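Local coordinates for protein cortical-lytic enzyme (Bacillus cereus, PDB 4S3J) that acts as an N-acetylglucosaminidase that probably degrades cortex peptidoglycan during spore germination, recognising the muramic acid delta-lactam of partly degraded spore peptidoglycan, at residues 109-114 against 120-125; 304-309 against 318-323. All blocks are in the same frame, centred on the assembly; numbering follows the deposited sequence.

Interaction 1: residues 109-114 against 120-125; sequences AYLQPS and ESLVNA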
loop_
_atom_site.group_PDB
_atom_site.type_symbol
_atom_site.label_atom_id
_atom_site.label_comp_id
_atom_site.label_asym_id
_atom_site.label_seq_id
_atom_site.Cartn_x
_atom_site.Cartn_y
_atom_site.Cartn_z
ATOM N N ALA A 109 -6.505 -2.071 -3.785
ATOM C CA ALA A 109 -5.883 -0.882 -4.376
ATOM C C ALA A 109 -6.930 0.177 -4.687
ATOM O O ALA A 109 -8.010 -0.134 -5.182
ATOM C CB ALA A 109 -5.120 -1.229 -5.629
ATOM N N TYR A 110 -6.579 1.434 -4.423
ATOM C CA TYR A 110 -7.436 2.572 -4.686
ATOM C C TYR A 110 -7.132 3.194 -6.034
ATOM O O TYR A 110 -5.974 3.268 -6.433
ATOM C CB TYR A 110 -7.269 3.635 -3.587
ATOM C CG TYR A 110 -8.017 3.294 -2.312
ATOM C CD1 TYR A 110 -7.517 2.376 -1.402
ATOM C CD2 TYR A 110 -9.252 3.884 -2.038
ATOM C CE1 TYR A 110 -8.219 2.056 -0.239
ATOM C CE2 TYR A 110 -9.958 3.561 -0.875
ATOM C CZ TYR A 110 -9.429 2.643 0.021
ATOM O OH TYR A 110 -10.101 2.277 1.183
ATOM N N LEU A 111 -8.182 3.661 -6.710
ATOM C CA LEU A 111 -8.098 4.380 -7.979
ATOM C C LEU A 111 -8.708 5.743 -7.777
ATOM O O LEU A 111 -9.858 5.826 -7.342
ATOM C CB LEU A 111 -8.855 3.630 -9.085
ATOM C CG LEU A 111 -9.058 4.312 -10.434
ATOM C CD1 LEU A 111 -7.719 4.456 -11.154
ATOM C CD2 LEU A 111 -10.060 3.568 -11.317
ATOM N N GLN A 112 -7.967 6.801 -8.085
ATOM C CA GLN A 112 -8.451 8.162 -7.909
ATOM C C GLN A 112 -8.088 9.001 -9.115
ATOM O O GLN A 112 -7.035 9.628 -9.120
ATOM C CB GLN A 112 -7.857 8.794 -6.649
ATOM C CG GLN A 112 -8.368 10.212 -6.409
ATOM C CD GLN A 112 -7.502 11.015 -5.455
ATOM O OE1 GLN A 112 -6.271 11.002 -5.540
ATOM N NE2 GLN A 112 -8.149 11.709 -4.527
ATOM N N PRO A 113 -8.958 9.039 -10.128
ATOM C CA PRO A 113 -8.633 9.844 -11.314
ATOM C C PRO A 113 -8.747 11.344 -11.060
ATOM O O PRO A 113 -9.430 11.757 -10.118
ATOM C CB PRO A 113 -9.665 9.377 -12.353
ATOM C CG PRO A 113 -10.209 8.099 -11.821
ATOM C CD PRO A 113 -10.178 8.249 -10.336
ATOM N N SER A 114 -8.077 12.129 -11.896
ATOM C CA SER A 114 -8.065 13.581 -11.764
ATOM C C SER A 114 -8.676 14.262 -12.986
ATOM O O SER A 114 -8.658 15.485 -13.083
ATOM C CB SER A 114 -6.635 14.087 -11.565
ATOM O OG SER A 114 -5.816 13.725 -12.658
ATOM N N GLU A 120 -6.532 7.238 -20.253
ATOM C CA GLU A 120 -6.292 5.903 -20.778
ATOM C C GLU A 120 -5.168 5.191 -20.015
ATOM O O GLU A 120 -5.276 4.014 -19.703
ATOM C CB GLU A 120 -5.935 6.010 -22.261
ATOM C CG GLU A 120 -5.748 4.693 -22.996
ATOM C CD GLU A 120 -5.256 4.900 -24.428
ATOM O OE1 GLU A 120 -5.114 6.063 -24.851
ATOM O OE2 GLU A 120 -5.004 3.905 -25.136
ATOM N N SER A 121 -4.114 5.927 -19.664
ATOM C CA SER A 121 -2.979 5.331 -18.963
ATOM C C SER A 121 -3.411 4.783 -17.603
ATOM O O SER A 121 -2.926 3.756 -17.142
ATOM C CB SER A 121 -1.854 6.372 -18.818
ATOM O OG SER A 121 -2.342 7.523 -18.160
ATOM N N LEU A 122 -4.372 5.456 -16.981
ATOM C CA LEU A 122 -4.861 5.059 -15.677
ATOM C C LEU A 122 -5.783 3.837 -15.758
ATOM O O LEU A 122 -5.731 2.926 -14.909
ATOM C CB LEU A 122 -5.571 6.240 -15.050
ATOM C CG LEU A 122 -5.702 6.299 -13.538
ATOM C CD1 LEU A 122 -4.363 6.084 -12.832
ATOM C CD2 LEU A 122 -6.307 7.649 -13.140
ATOM N N VAL A 123 -6.616 3.791 -16.790
ATOM C CA VAL A 123 -7.424 2.601 -17.019
ATOM C C VAL A 123 -6.511 1.405 -17.332
ATOM O O VAL A 123 -6.732 0.292 -16.850
ATOM C CB VAL A 123 -8.448 2.829 -18.142
ATOM C CG1 VAL A 123 -9.254 1.568 -18.388
ATOM C CG2 VAL A 123 -9.377 3.973 -17.769
ATOM N N ASN A 124 -5.444 1.628 -18.096
ATOM C CA ASN A 124 -4.524 0.530 -18.381
ATOM C C ASN A 124 -3.802 0.031 -17.123
ATOM O O ASN A 124 -3.618 -1.165 -16.939
ATOM C CB ASN A 124 -3.487 0.948 -19.427
ATOM C CG ASN A 124 -4.046 0.956 -20.836
ATOM O OD1 ASN A 124 -5.035 0.290 -21.127
ATOM N ND2 ASN A 124 -3.380 1.679 -21.729
ATOM N N ALA A 125 -3.402 0.956 -16.255
ATOM C CA ALA A 125 -2.764 0.568 -15.003
ATOM C C ALA A 125 -3.732 -0.248 -14.148
ATOM O O ALA A 125 -3.339 -1.230 -13.530
ATOM C CB ALA A 125 -2.296 1.776 -14.244
#
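The pyrrolidine ring of Pro113 turns one face to Leu122, whose CD2 methyl lies over that face, displaced toward the CA–CB edge. Leu122 CD2 is 3.7 Å from Pro113 CA and 3.9 Å from Pro113 CB. The leucine crosses the ring at about a right angle. Elsewhere the proline touches Tyr138 of strand 135-143 and the loop residue Ile118. Leu111 meets the branch point of Leu122 and both its methyls. Here the CD1 methyl of Leu111 is set against the fork, 3.6 Å from Leu122 CG, with Leu122 CD2 and CD1 a little farther off, and the two leucines approach at a slant. Leu111 points its CB at the helix; chi1 171° and chi2 68° bring its CD1 up to Leu122 CG. Leu122 thus fills the corner between strand end and loop, with apolar packing alone and no hydrogen bond across. In this TIM barrel the contact joins the first turn of helix 120-129 to the C-terminal end of strand 104-111 and the loop after it. Leu111 also packs on Tyr138 and on Ile158 of helix 155-164, while the Tyr110 ring meets Trp408 of strand 404-408.

Interaction 2: residues 304-309 against 318-323; sequences EVLQYA and IMMGQN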
loop_
_atom_site.group_PDB
_atom_site.type_symbol
_atom_site.label_atom_id
_atom_site.label_comp_id
_atom_site.label_asym_id
_atom_site.label_seq_id
_atom_site.Cartn_x
_atom_site.Cartn_y
_atom_site.Cartn_z
ATOM N N GLU A 304 4.041 0.155 15.433
ATOM C CA GLU A 304 3.353 0.666 16.639
ATOM C C GLU A 304 1.852 0.783 16.418
ATOM O O GLU A 304 1.043 0.456 17.305
ATOM C CB GLU A 304 3.914 2.017 17.053
ATOM C CG GLU A 304 5.337 1.981 17.593
ATOM C CD GLU A 304 5.803 3.342 18.095
ATOM O OE1 GLU A 304 4.953 4.137 18.549
ATOM O OE2 GLU A 304 7.018 3.618 18.027
ATOM N N VAL A 305 1.477 1.282 15.246
ATOM C CA VAL A 305 0.063 1.417 14.900
ATOM C C VAL A 305 -0.599 0.044 14.769
ATOM O O VAL A 305 -1.703 -0.158 15.270
ATOM C CB VAL A 305 -0.147 2.229 13.579
ATOM C CG1 VAL A 305 -1.612 2.185 13.148
ATOM C CG2 VAL A 305 0.284 3.669 13.754
ATOM N N LEU A 306 0.053 -0.901 14.100
ATOM C CA LEU A 306 -0.523 -2.237 13.988
ATOM C C LEU A 306 -0.685 -2.895 15.360
ATOM O O LEU A 306 -1.690 -3.572 15.600
ATOM C CB LEU A 306 0.317 -3.138 13.087
ATOM C CG LEU A 306 0.380 -2.661 11.637
ATOM C CD1 LEU A 306 1.274 -3.619 10.845
ATOM C CD2 LEU A 306 -0.985 -2.549 10.982
ATOM N N GLN A 307 0.292 -2.708 16.246
ATOM C CA GLN A 307 0.206 -3.280 17.589
ATOM C C GLN A 307 -0.941 -2.650 18.373
ATOM O O GLN A 307 -1.667 -3.348 19.082
ATOM C CB GLN A 307 1.513 -3.093 18.348
ATOM C CG GLN A 307 2.669 -3.902 17.801
ATOM C CD GLN A 307 3.956 -3.588 18.513
ATOM O OE1 GLN A 307 4.298 -2.427 18.718
ATOM N NE2 GLN A 307 4.663 -4.617 18.925
ATOM N N TYR A 308 -1.108 -1.334 18.246
ATOM C CA TYR A 308 -2.215 -0.682 18.928
ATOM C C TYR A 308 -3.525 -1.199 18.345
ATOM O O TYR A 308 -4.435 -1.541 19.091
ATOM C CB TYR A 308 -2.157 0.834 18.813
ATOM C CG TYR A 308 -3.451 1.443 19.305
ATOM C CD1 TYR A 308 -3.768 1.442 20.651
ATOM C CD2 TYR A 308 -4.374 1.945 18.420
ATOM C CE1 TYR A 308 -4.966 1.972 21.104
ATOM C CE2 TYR A 308 -5.583 2.481 18.853
ATOM C CZ TYR A 308 -5.869 2.480 20.200
ATOM O OH TYR A 308 -7.070 3.006 20.638
ATOM N N ALA A 309 -3.609 -1.294 17.020
ATOM C CA ALA A 309 -4.838 -1.768 16.382
ATOM C C ALA A 309 -5.235 -3.174 16.868
ATOM O O ALA A 309 -6.401 -3.428 17.155
ATOM C CB ALA A 309 -4.690 -1.753 14.879
ATOM N N ILE A 318 -7.614 -6.268 10.099
ATOM C CA ILE A 318 -6.733 -5.128 9.834
ATOM C C ILE A 318 -6.088 -5.186 8.444
ATOM O O ILE A 318 -5.377 -6.151 8.114
ATOM C CB ILE A 318 -5.624 -5.021 10.906
ATOM C CG1 ILE A 318 -6.243 -4.804 12.284
ATOM C CG2 ILE A 318 -4.660 -3.867 10.563
ATOM C CD1 ILE A 318 -5.288 -4.988 13.453
ATOM N N MET A 319 -6.347 -4.146 7.649
ATOM C CA MET A 319 -5.658 -3.930 6.383
ATOM C C MET A 319 -4.689 -2.779 6.568
ATOM O O MET A 319 -5.097 -1.662 6.878
ATOM C CB MET A 319 -6.632 -3.626 5.242
ATOM C CG MET A 319 -7.761 -4.638 5.056
ATOM S SD MET A 319 -7.150 -6.243 4.474
ATOM C CE MET A 319 -8.363 -7.348 5.218
ATOM N N MET A 320 -3.405 -3.071 6.400
ATOM C CA MET A 320 -2.344 -2.073 6.526
ATOM C C MET A 320 -2.280 -1.179 5.296
ATOM O O MET A 320 -2.042 -1.659 4.182
ATOM C CB MET A 320 -0.989 -2.773 6.731
ATOM C CG MET A 320 0.204 -1.818 6.880
ATOM S SD MET A 320 1.778 -2.713 6.875
ATOM C CE MET A 320 1.911 -3.138 5.145
ATOM N N GLY A 321 -2.477 0.120 5.489
ATOM C CA GLY A 321 -2.321 1.073 4.402
ATOM C C GLY A 321 -0.879 1.163 3.953
ATOM O O GLY A 321 0.035 1.157 4.776
ATOM N N GLN A 322 -0.672 1.188 2.635
ATOM C CA GLN A 322 0.665 1.294 2.068
ATOM C C GLN A 322 0.694 2.265 0.900
ATOM O O GLN A 322 0.002 2.068 -0.086
ATOM C CB GLN A 322 1.147 -0.076 1.606
ATOM C CG GLN A 322 2.544 -0.061 1.006
ATOM C CD GLN A 322 3.609 0.358 2.016
ATOM O OE1 GLN A 322 3.659 -0.157 3.138
ATOM N NE2 GLN A 322 4.460 1.305 1.622
ATOM N N ASN A 323 1.545 3.279 1.005
ATOM C CA ASN A 323 1.778 4.218 -0.081
ATOM C C ASN A 323 2.602 3.570 -1.182
ATOM O O ASN A 323 3.539 2.808 -0.893
ATOM C CB ASN A 323 2.514 5.456 0.443
ATOM C CG ASN A 323 3.800 5.095 1.156
ATOM O OD1 ASN A 323 3.773 4.461 2.229
ATOM N ND2 ASN A 323 4.940 5.432 0.550
#
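Ile318 begins strand 318-330 by pressing its CD1 methyl against the helix, 3.6 Å from Ala309 CB. Its CG1 stands anti to its own carbonyl carbon (chi1 -61°), which sends CD1 to Ala309 while CG2 takes a separate neighbour, Leu306 CD2, at 3.9 Å. Met319 turns from the helix, its side chain reaching Phe278. Met320 passes Leu306 and then leads away from the helix: its chain runs extended to SD and bends only at chi3 (74°), and SD lies 4.1 Å from Leu306 CD1, the two side chains meeting at about a right angle. The two methyls of Leu306 therefore serve two strand residues, one each. Past Gly321, and away from the helix, Gln322 NE2 bonds within the strand to the carbonyl O of Asn323 (3.1 Å), in the carbonyl plane and on a lone pair; Gln322 OE1 is bonded to Lys393 NZ. Helix 304-309 runs nearly antiparallel to the strand, at 163° with axes 10.2 Å apart. All four touching residues are buried and apolar, and no hydrogen bond crosses. With only methyls and a thioether sulfur touching, the contact offers no directional bond and rests on van der Waals packing and burial of apolar surface where helix 299-312 lies on the barrel wall.

Following the chain, interaction 1 comes first: the chain leaves strand 104-111 through residues 112-119 before helix 120-129 folds back onto the strand, closing a beta-to-alpha turn. Well downstream, interaction 2 closes the converse step, where helix 299-312 leads through residues 313-317 into strand 318-330. The two closures are in series, neither nesting nor crossing. The centres of interaction 1 and interaction 2 are about 25 Å apart, and the two do not touch. They are linked by strand 404-408, which pairs in parallel with both 104-111 and 318-330. Each contact packs an outer helix on a barrel strand, the two strands flanking 404-408 within the same TIM barrel.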